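Local coordinates for GlcNAc-alpha-1,4-Gal-releasing endo-beta-galactosidase (Clostridium perfringens, PDB 1UPS), which probably hydrolyses internal beta-galactosidic bonds, releasing the disaccharide GlcNAc-alpha-1,4-Gal from glycans, and binds a calcium ion, at residues S212-Y217 with E268-Y273; P21-E26 with Y130-A135. All coordinates share one frame; numbering follows the deposited sequence.

In the fold
Both contacts lie on one antiparallel sheet of the GH16 domain, on the same side of the chain's centre, with their own centres about 11 Å apart. Along the chain they follow in series: contact 2 (21-26 with 130-135) is closed before contact 1 (212-217 with 268-273) begins. Strand 129-136, which receives the N-terminal segment in contact 2, runs between strands 215-221 and 267-279, and contact 1 reaches across it. Polar side chains join the two: E132 meets Y273 and R134 meets D272. Because D272 also binds calcium, these polar pairs connect the N-terminal loop packed on the sheet, strand 129-136 and the metal site.

Contact 1: residues S212-Y217 with E268-Y273; sequences SEYHIY and EWAIDY. With CA (calcium ion), chain C.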
ATOM      1  N   SER A 212      13.937  15.646  -3.418  1.00 13.00           N
ATOM      2  CA  SER A 212      14.492  16.574  -4.417  1.00 13.39           C
ATOM      3  C   SER A 212      14.079  16.257  -5.856  1.00 13.17           C
ATOM      4  O   SER A 212      14.471  16.974  -6.803  1.00 13.07           O
ATOM      5  CB  SER A 212      16.023  16.625  -4.324  1.00 14.27           C
ATOM      6  OG  SER A 212      16.593  15.408  -4.780  1.00 14.51           O
ATOM      7  N   GLU A 213      13.313  15.179  -6.019  1.00 12.52           N
ATOM      8  CA  GLU A 213      12.938  14.651  -7.344  1.00 12.32           C
ATOM      9  C   GLU A 213      11.457  14.245  -7.389  1.00 11.93           C
ATOM     10  O   GLU A 213      10.889  13.820  -6.384  1.00 12.12           O
ATOM     11  CB  GLU A 213      13.775  13.401  -7.653  1.00 12.20           C
ATOM     12  CG  GLU A 213      15.277  13.653  -7.687  1.00 12.80           C
ATOM     13  CD  GLU A 213      16.118  12.392  -7.522  1.00 16.19           C
ATOM     14  OE1 GLU A 213      17.357  12.543  -7.504  1.00 15.67           O
ATOM     15  OE2 GLU A 213      15.563  11.270  -7.405  1.00 15.40           O
ATOM     16  N   TYR A 214      10.848  14.327  -8.570  1.00 11.66           N
ATOM     17  CA  TYR A 214       9.539  13.718  -8.761  1.00 10.98           C
ATOM     18  C   TYR A 214       9.711  12.210  -8.899  1.00 11.13           C
ATOM     19  O   TYR A 214      10.596  11.747  -9.654  1.00 11.82           O
ATOM     20  CB  TYR A 214       8.862  14.247 -10.019  1.00 11.39           C
ATOM     21  CG  TYR A 214       8.277  15.614  -9.816  1.00 11.86           C
ATOM     22  CD1 TYR A 214       6.996  15.775  -9.263  1.00  9.95           C
ATOM     23  CD2 TYR A 214       9.013  16.750 -10.148  1.00 14.58           C
ATOM     24  CE1 TYR A 214       6.441  17.068  -9.091  1.00 11.40           C
ATOM     25  CE2 TYR A 214       8.482  18.030  -9.977  1.00 15.22           C
ATOM     26  CZ  TYR A 214       7.204  18.183  -9.429  1.00 13.96           C
ATOM     27  OH  TYR A 214       6.698  19.461  -9.258  1.00 14.60           O
ATOM     28  N   HIS A 215       8.870  11.465  -8.173  1.00 10.52           N
ATOM     29  CA  HIS A 215       8.770  10.013  -8.337  1.00 10.92           C
ATOM     30  C   HIS A 215       7.311   9.606  -8.435  1.00 10.77           C
ATOM     31  O   HIS A 215       6.427  10.402  -8.140  1.00 10.87           O
ATOM     32  CB  HIS A 215       9.511   9.282  -7.214  1.00 11.21           C
ATOM     33  CG  HIS A 215      10.988   9.451  -7.317  1.00 10.63           C
ATOM     34  ND1 HIS A 215      11.775   8.607  -8.073  1.00 12.12           N
ATOM     35  CD2 HIS A 215      11.807  10.432  -6.865  1.00 11.91           C
ATOM     36  CE1 HIS A 215      13.029   9.031  -8.035  1.00 13.31           C
ATOM     37  NE2 HIS A 215      13.076  10.139  -7.315  1.00 12.78           N
ATOM     38  N   ILE A 216       7.068   8.392  -8.920  1.00 10.19           N
ATOM     39  CA  ILE A 216       5.713   7.917  -9.135  1.00  9.83           C
ATOM     40  C   ILE A 216       5.358   6.932  -8.019  1.00  9.65           C
ATOM     41  O   ILE A 216       6.102   5.976  -7.753  1.00 10.15           O
ATOM     42  CB  ILE A 216       5.557   7.273 -10.573  1.00  9.88           C
ATOM     43  CG1 ILE A 216       5.842   8.325 -11.665  1.00  9.58           C
ATOM     44  CG2 ILE A 216       4.159   6.731 -10.768  1.00  9.82           C
ATOM     45  CD1 ILE A 216       5.709   7.803 -13.121  1.00 11.66           C
ATOM     46  N   TYR A 217       4.214   7.174  -7.384  1.00  9.60           N
ATOM     47  CA  TYR A 217       3.679   6.324  -6.322  1.00  9.33           C
ATOM     48  C   TYR A 217       2.325   5.820  -6.787  1.00  9.98           C
ATOM     49  O   TYR A 217       1.494   6.599  -7.249  1.00 10.30           O
ATOM     50  CB  TYR A 217       3.497   7.142  -5.023  1.00  9.33           C
ATOM     51  CG  TYR A 217       4.801   7.764  -4.550  1.00  9.55           C
ATOM     52  CD1 TYR A 217       5.145   9.070  -4.906  1.00 10.58           C
ATOM     53  CD2 TYR A 217       5.693   7.032  -3.763  1.00 10.29           C
ATOM     54  CE1 TYR A 217       6.358   9.652  -4.460  1.00 10.57           C
ATOM     55  CE2 TYR A 217       6.898   7.589  -3.318  1.00  9.05           C
ATOM     56  CZ  TYR A 217       7.221   8.900  -3.686  1.00 11.77           C
ATOM     57  OH  TYR A 217       8.406   9.448  -3.260  1.00 11.74           O
ATOM     58  N   GLU A 268       5.927  22.395   2.431  1.00 11.92           N
ATOM     59  CA  GLU A 268       5.256  22.244   1.157  1.00 12.04           C
ATOM     60  C   GLU A 268       5.738  21.034   0.389  1.00 11.33           C
ATOM     61  O   GLU A 268       6.895  20.623   0.525  1.00 10.71           O
ATOM     62  CB  GLU A 268       5.409  23.504   0.304  1.00 12.27           C
ATOM     63  CG  GLU A 268       6.829  23.982   0.049  1.00 15.63           C
ATOM     64  CD  GLU A 268       6.849  25.348  -0.662  1.00 18.67           C
ATOM     65  OE1 GLU A 268       7.725  25.583  -1.507  1.00 19.28           O
ATOM     66  OE2 GLU A 268       5.966  26.191  -0.390  1.00 21.34           O
ATOM     67  N   TRP A 269       4.835  20.485  -0.413  1.00 11.11           N
ATOM     68  CA  TRP A 269       5.182  19.460  -1.402  1.00 11.44           C
ATOM     69  C   TRP A 269       4.474  19.713  -2.709  1.00 11.82           C
ATOM     70  O   TRP A 269       3.620  20.607  -2.799  1.00 12.40           O
ATOM     71  CB  TRP A 269       4.898  18.037  -0.900  1.00 10.43           C
ATOM     72  CG  TRP A 269       3.433  17.620  -0.692  1.00 11.65           C
ATOM     73  CD1 TRP A 269       2.394  18.364  -0.162  1.00 11.96           C
ATOM     74  CD2 TRP A 269       2.891  16.331  -0.966  1.00 11.10           C
ATOM     75  NE1 TRP A 269       1.242  17.603  -0.112  1.00 11.47           N
ATOM     76  CE2 TRP A 269       1.523  16.350  -0.594  1.00 11.44           C
ATOM     77  CE3 TRP A 269       3.424  15.146  -1.496  1.00 11.93           C
ATOM     78  CZ2 TRP A 269       0.690  15.227  -0.722  1.00 11.66           C
ATOM     79  CZ3 TRP A 269       2.599  14.036  -1.634  1.00 12.62           C
ATOM     80  CH2 TRP A 269       1.247  14.081  -1.242  1.00 12.70           C
ATOM     81  N   ALA A 270       4.828  18.936  -3.735  1.00 11.08           N
ATOM     82  CA  ALA A 270       4.339  19.219  -5.077  1.00 10.88           C
ATOM     83  C   ALA A 270       3.785  17.959  -5.715  1.00 10.60           C
ATOM     84  O   ALA A 270       4.459  16.927  -5.727  1.00 10.44           O
ATOM     85  CB  ALA A 270       5.468  19.808  -5.958  1.00 10.75           C
ATOM     86  N   ILE A 271       2.551  18.037  -6.210  1.00 10.24           N
ATOM     87  CA  ILE A 271       1.937  16.896  -6.896  1.00 10.94           C
ATOM     88  C   ILE A 271       1.683  17.245  -8.364  1.00 10.73           C
ATOM     89  O   ILE A 271       0.889  18.131  -8.662  1.00 10.43           O
ATOM     90  CB  ILE A 271       0.619  16.486  -6.208  1.00 11.67           C
ATOM     91  CG1 ILE A 271       0.840  16.276  -4.699  1.00 13.26           C
ATOM     92  CG2 ILE A 271       0.049  15.200  -6.834  1.00 10.84           C
ATOM     93  CD1 ILE A 271      -0.285  16.825  -3.860  1.00 18.89           C
ATOM     94  N   ASP A 272       2.330  16.508  -9.269  1.00 10.85           N
ATOM     95  CA  ASP A 272       2.244  16.777 -10.710  1.00 11.01           C
ATOM     96  C   ASP A 272       0.888  16.362 -11.279  1.00 11.20           C
ATOM     97  O   ASP A 272       0.286  17.087 -12.089  1.00 10.18           O
ATOM     98  CB  ASP A 272       3.406  16.067 -11.430  1.00 10.90           C
ATOM     99  CG  ASP A 272       3.390  16.270 -12.938  1.00 13.48           C
ATOM    100  OD1 ASP A 272       3.979  15.403 -13.627  1.00 10.81           O
ATOM    101  OD2 ASP A 272       2.837  17.247 -13.497  1.00 13.35           O
ATOM    102  N   TYR A 273       0.400  15.195 -10.862  1.00 10.82           N
ATOM    103  CA  TYR A 273      -0.883  14.687 -11.326  1.00 10.92           C
ATOM    104  C   TYR A 273      -1.383  13.589 -10.409  1.00 10.70           C
ATOM    105  O   TYR A 273      -0.599  13.001  -9.648  1.00 11.04           O
ATOM    106  CB  TYR A 273      -0.815  14.137 -12.771  1.00 11.11           C
ATOM    107  CG  TYR A 273       0.089  12.916 -13.000  1.00 11.34           C
ATOM    108  CD1 TYR A 273      -0.311  11.623 -12.605  1.00 11.66           C
ATOM    109  CD2 TYR A 273       1.299  13.044 -13.700  1.00 11.27           C
ATOM    110  CE1 TYR A 273       0.506  10.517 -12.822  1.00 10.57           C
ATOM    111  CE2 TYR A 273       2.114  11.929 -13.945  1.00  9.63           C
ATOM    112  CZ  TYR A 273       1.711  10.683 -13.516  1.00 11.60           C
ATOM    113  OH  TYR A 273       2.522   9.603 -13.761  1.00 10.96           O
TER
HETATM  114 CA    CA C 501       0.833  18.444 -13.960  1.00 18.81          CA
HETATM  115  O   HOH W   1       2.602  19.041 -15.599  1.00 22.04           O
HETATM  116  O   HOH W   2       0.502  16.688 -15.532  1.00 19.85           O
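Y214 and D272 mark the closest backbone approach, with their CA atoms 8.1 Å apart, too far for direct strand pairing. Segment 212-217 passes from a loop into strand 215-221, while 268-273 is strand throughout, and the two meet through side chains. The Y214 ring crosses D272 at about a right angle: its CE1 lies 4.0 Å from D272 CB, and its plane is turned 66° from the carboxylate. Farther along the ring, Y214 OH comes within 3.5 Å of A270 CB, but its hydrogen bond goes to S73. At the other end, I216 extends CD1 to 3.7 Å from Y273 OH, a hydroxyl whose polar partner is E132. D272 holds the calcium ion by two atoms, OD2 at 2.4 Å and its backbone O at 2.4 Å. With CG anti to the backbone N (chi1 179°), the carboxylate is brought beside its own carbonyl, which lets OD2 and O reach the same ion; E37 O, G72 O and two waters also bind it. D272 OD1 forms a salt bridge with R134 NH1, and calcium together with the arginine would be expected to keep the carboxylate ionised. Strand 129-136 fills the gap between the segments, pairing with both strands, and strand 73-78 lies along the far side of 267-279, where S73 touches A270 and D272.

Contact 2: residues P21-E26 with Y130-A135; sequences PANPIE and YFEIRA
N23 and E132 make the direct polar link between the irregular N-terminal segment 21-26 and strand 129-136. The amide nitrogen N23 ND2 donates to E132 OE1 at 3.0 Å with an N-H...O angle of 156°, and a weak second bond reaches E132 OE2 at 3.2 Å. The two side chains cross at about a right angle with their flat groups 55° apart; ND2 meets OE1 from above the carboxylate plane, 37° out of it, while the oxygen stays close to the plane of the amide. ND2 has a further acceptor in N232 OD1. E132 is buried, and its OE1 is shared between N23 ND2 and Y273 OH; two polar neighbours at one oxygen would be expected to stabilise the negative charge. An extended chain beyond CG carries the carboxylate from the strand up to this meeting point. The backbone of N23 is also engaged: its O accepts from R275 NH1, and its N makes a weak bond to Y273 OH.

R134 meets the segment differently. A22 N lies over one face of the guanidinium, 3.4 Å from R134 NE, but both are donors and the contact is packing; A22 CB rests 3.8 Å from R134 CD. The arginine finds its acceptors elsewhere, NE at F20 O and NH1 at the calcium-binding D272, while NH2 is hydrogen-bonded to a residue adjoining the segments. E132 and R134 thus face the N-terminal segment, whereas F131 and I133 pack against strand 145-152 of the second sheet, the two-sided character of a strand in the beta-sandwich jelly roll of GH16 enzymes.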
ATOM      1  N   PRO A  21      10.489   9.980 -15.140  1.00 14.39           N
ATOM      2  CA  PRO A  21       9.599  10.518 -16.180  1.00 14.46           C
ATOM      3  C   PRO A  21       8.127  10.261 -15.895  1.00 13.85           C
ATOM      4  O   PRO A  21       7.782   9.189 -15.440  1.00 13.82           O
ATOM      5  CB  PRO A  21      10.014   9.763 -17.462  1.00 15.02           C
ATOM      6  CG  PRO A  21      10.910   8.663 -17.029  1.00 15.65           C
ATOM      7  CD  PRO A  21      11.433   8.978 -15.664  1.00 15.19           C
ATOM      8  N   ALA A  22       7.276  11.234 -16.186  1.00 13.46           N
ATOM      9  CA  ALA A  22       5.836  11.020 -16.088  1.00 13.74           C
ATOM     10  C   ALA A  22       5.385   9.822 -16.944  1.00 13.34           C
ATOM     11  O   ALA A  22       5.849   9.642 -18.100  1.00 12.06           O
ATOM     12  CB  ALA A  22       5.107  12.290 -16.509  1.00 13.87           C
ATOM     13  N   ASN A  23       4.494   9.001 -16.387  1.00 12.72           N
ATOM     14  CA  ASN A  23       3.832   7.946 -17.164  1.00 13.54           C
ATOM     15  C   ASN A  23       2.869   8.534 -18.212  1.00 14.24           C
ATOM     16  O   ASN A  23       2.441   9.686 -18.085  1.00 13.58           O
ATOM     17  CB  ASN A  23       3.066   6.977 -16.245  1.00 13.05           C
ATOM     18  CG  ASN A  23       3.972   5.934 -15.596  1.00 13.53           C
ATOM     19  OD1 ASN A  23       5.018   5.553 -16.144  1.00 12.75           O
ATOM     20  ND2 ASN A  23       3.565   5.454 -14.421  1.00 11.52           N
ATOM     21  N   PRO A  24       2.538   7.764 -19.253  1.00 15.18           N
ATOM     22  CA  PRO A  24       1.537   8.217 -20.228  1.00 16.40           C
ATOM     23  C   PRO A  24       0.135   8.247 -19.629  1.00 17.35           C
ATOM     24  O   PRO A  24      -0.150   7.526 -18.669  1.00 16.77           O
ATOM     25  CB  PRO A  24       1.631   7.185 -21.364  1.00 16.47           C
ATOM     26  CG  PRO A  24       2.276   5.993 -20.789  1.00 16.22           C
ATOM     27  CD  PRO A  24       3.080   6.431 -19.580  1.00 15.72           C
ATOM     28  N   ILE A  25      -0.730   9.090 -20.185  1.00 18.72           N
ATOM     29  CA  ILE A  25      -2.102   9.181 -19.698  1.00 20.32           C
ATOM     30  C   ILE A  25      -2.877   7.893 -20.010  1.00 21.16           C
ATOM     31  O   ILE A  25      -3.696   7.427 -19.192  1.00 22.10           O
ATOM     32  CB  ILE A  25      -2.794  10.449 -20.265  1.00 20.62           C
ATOM     33  CG1 ILE A  25      -2.213  11.698 -19.590  1.00 21.41           C
ATOM     34  CG2 ILE A  25      -4.302  10.388 -20.034  1.00 22.24           C
ATOM     35  CD1 ILE A  25      -2.530  13.027 -20.270  1.00 23.93           C
ATOM     36  N   GLU A  26      -2.611   7.310 -21.173  1.00 21.50           N
ATOM     37  CA  GLU A  26      -3.238   6.036 -21.538  1.00 21.66           C
ATOM     38  C   GLU A  26      -2.385   4.860 -21.068  1.00 21.60           C
ATOM     39  O   GLU A  26      -1.168   4.825 -21.294  1.00 22.16           O
ATOM     40  CB  GLU A  26      -3.533   5.967 -23.037  1.00 22.17           C
ATOM     41  N   TYR A 130      -6.467   1.232 -10.413  1.00 11.10           N
ATOM     42  CA  TYR A 130      -5.035   1.537 -10.369  1.00 11.28           C
ATOM     43  C   TYR A 130      -4.893   3.045 -10.140  1.00 11.09           C
ATOM     44  O   TYR A 130      -5.280   3.847 -10.992  1.00 11.60           O
ATOM     45  CB  TYR A 130      -4.351   1.129 -11.706  1.00 10.66           C
ATOM     46  CG  TYR A 130      -2.827   1.115 -11.593  1.00 10.54           C
ATOM     47  CD1 TYR A 130      -2.079   2.290 -11.701  1.00  9.71           C
ATOM     48  CD2 TYR A 130      -2.147  -0.064 -11.318  1.00 11.60           C
ATOM     49  CE1 TYR A 130      -0.671   2.280 -11.561  1.00 10.88           C
ATOM     50  CE2 TYR A 130      -0.757  -0.082 -11.172  1.00 12.08           C
ATOM     51  CZ  TYR A 130      -0.024   1.085 -11.302  1.00 12.02           C
ATOM     52  OH  TYR A 130       1.352   1.026 -11.161  1.00 12.37           O
ATOM     53  N   PHE A 131      -4.389   3.422  -8.965  1.00 10.90           N
ATOM     54  CA  PHE A 131      -4.345   4.822  -8.527  1.00 10.25           C
ATOM     55  C   PHE A 131      -2.910   5.306  -8.553  1.00 10.24           C
ATOM     56  O   PHE A 131      -2.037   4.583  -8.091  1.00 10.64           O
ATOM     57  CB  PHE A 131      -4.833   4.884  -7.078  1.00 10.89           C
ATOM     58  CG  PHE A 131      -6.279   4.492  -6.909  1.00  9.84           C
ATOM     59  CD1 PHE A 131      -6.680   3.157  -6.998  1.00 10.11           C
ATOM     60  CD2 PHE A 131      -7.248   5.475  -6.687  1.00 11.39           C
ATOM     61  CE1 PHE A 131      -8.043   2.807  -6.861  1.00 11.81           C
ATOM     62  CE2 PHE A 131      -8.597   5.145  -6.547  1.00 11.61           C
ATOM     63  CZ  PHE A 131      -9.004   3.814  -6.628  1.00 10.30           C
ATOM     64  N   GLU A 132      -2.652   6.511  -9.070  1.00  9.39           N
ATOM     65  CA  GLU A 132      -1.258   6.929  -9.231  1.00  9.51           C
ATOM     66  C   GLU A 132      -1.091   8.421  -9.024  1.00  9.81           C
ATOM     67  O   GLU A 132      -1.934   9.209  -9.485  1.00 11.40           O
ATOM     68  CB  GLU A 132      -0.778   6.538 -10.642  1.00  9.76           C
ATOM     69  CG  GLU A 132       0.666   6.917 -10.984  1.00  9.44           C
ATOM     70  CD  GLU A 132       1.078   6.369 -12.347  1.00 10.51           C
ATOM     71  OE1 GLU A 132       1.446   7.181 -13.243  1.00  9.93           O
ATOM     72  OE2 GLU A 132       1.033   5.125 -12.537  1.00 11.29           O
ATOM     73  N   ILE A 133      -0.027   8.816  -8.320  1.00  9.41           N
ATOM     74  CA  ILE A 133       0.401  10.212  -8.336  1.00  9.30           C
ATOM     75  C   ILE A 133       1.869  10.289  -8.732  1.00  9.91           C
ATOM     76  O   ILE A 133       2.619   9.298  -8.620  1.00 10.64           O
ATOM     77  CB  ILE A 133       0.168  10.931  -6.977  1.00  9.24           C
ATOM     78  CG1 ILE A 133       1.142  10.404  -5.888  1.00 10.07           C
ATOM     79  CG2 ILE A 133      -1.343  10.862  -6.587  1.00  9.95           C
ATOM     80  CD1 ILE A 133       1.105  11.216  -4.516  1.00 10.70           C
ATOM     81  N   ARG A 134       2.272  11.468  -9.197  1.00 10.17           N
ATOM     82  CA  ARG A 134       3.675  11.748  -9.407  1.00 10.10           C
ATOM     83  C   ARG A 134       3.952  12.959  -8.535  1.00 10.73           C
ATOM     84  O   ARG A 134       3.255  13.965  -8.636  1.00 11.15           O
ATOM     85  CB  ARG A 134       3.943  12.049 -10.888  1.00 10.21           C
ATOM     86  CG  ARG A 134       5.388  12.405 -11.201  1.00 10.84           C
ATOM     87  CD  ARG A 134       5.667  12.348 -12.723  1.00  9.78           C
ATOM     88  NE  ARG A 134       7.059  12.623 -13.074  1.00 12.60           N
ATOM     89  CZ  ARG A 134       7.543  13.832 -13.372  1.00 15.32           C
ATOM     90  NH1 ARG A 134       6.756  14.895 -13.331  1.00 14.39           N
ATOM     91  NH2 ARG A 134       8.829  13.983 -13.717  1.00 13.22           N
ATOM     92  N   ALA A 135       4.922  12.845  -7.629  1.00 10.45           N
ATOM     93  CA  ALA A 135       5.067  13.852  -6.585  1.00 10.33           C
ATOM     94  C   ALA A 135       6.517  14.034  -6.182  1.00 10.68           C
ATOM     95  O   ALA A 135       7.312  13.106  -6.301  1.00 10.95           O
ATOM     96  CB  ALA A 135       4.206  13.442  -5.323  1.00 10.55           C
TER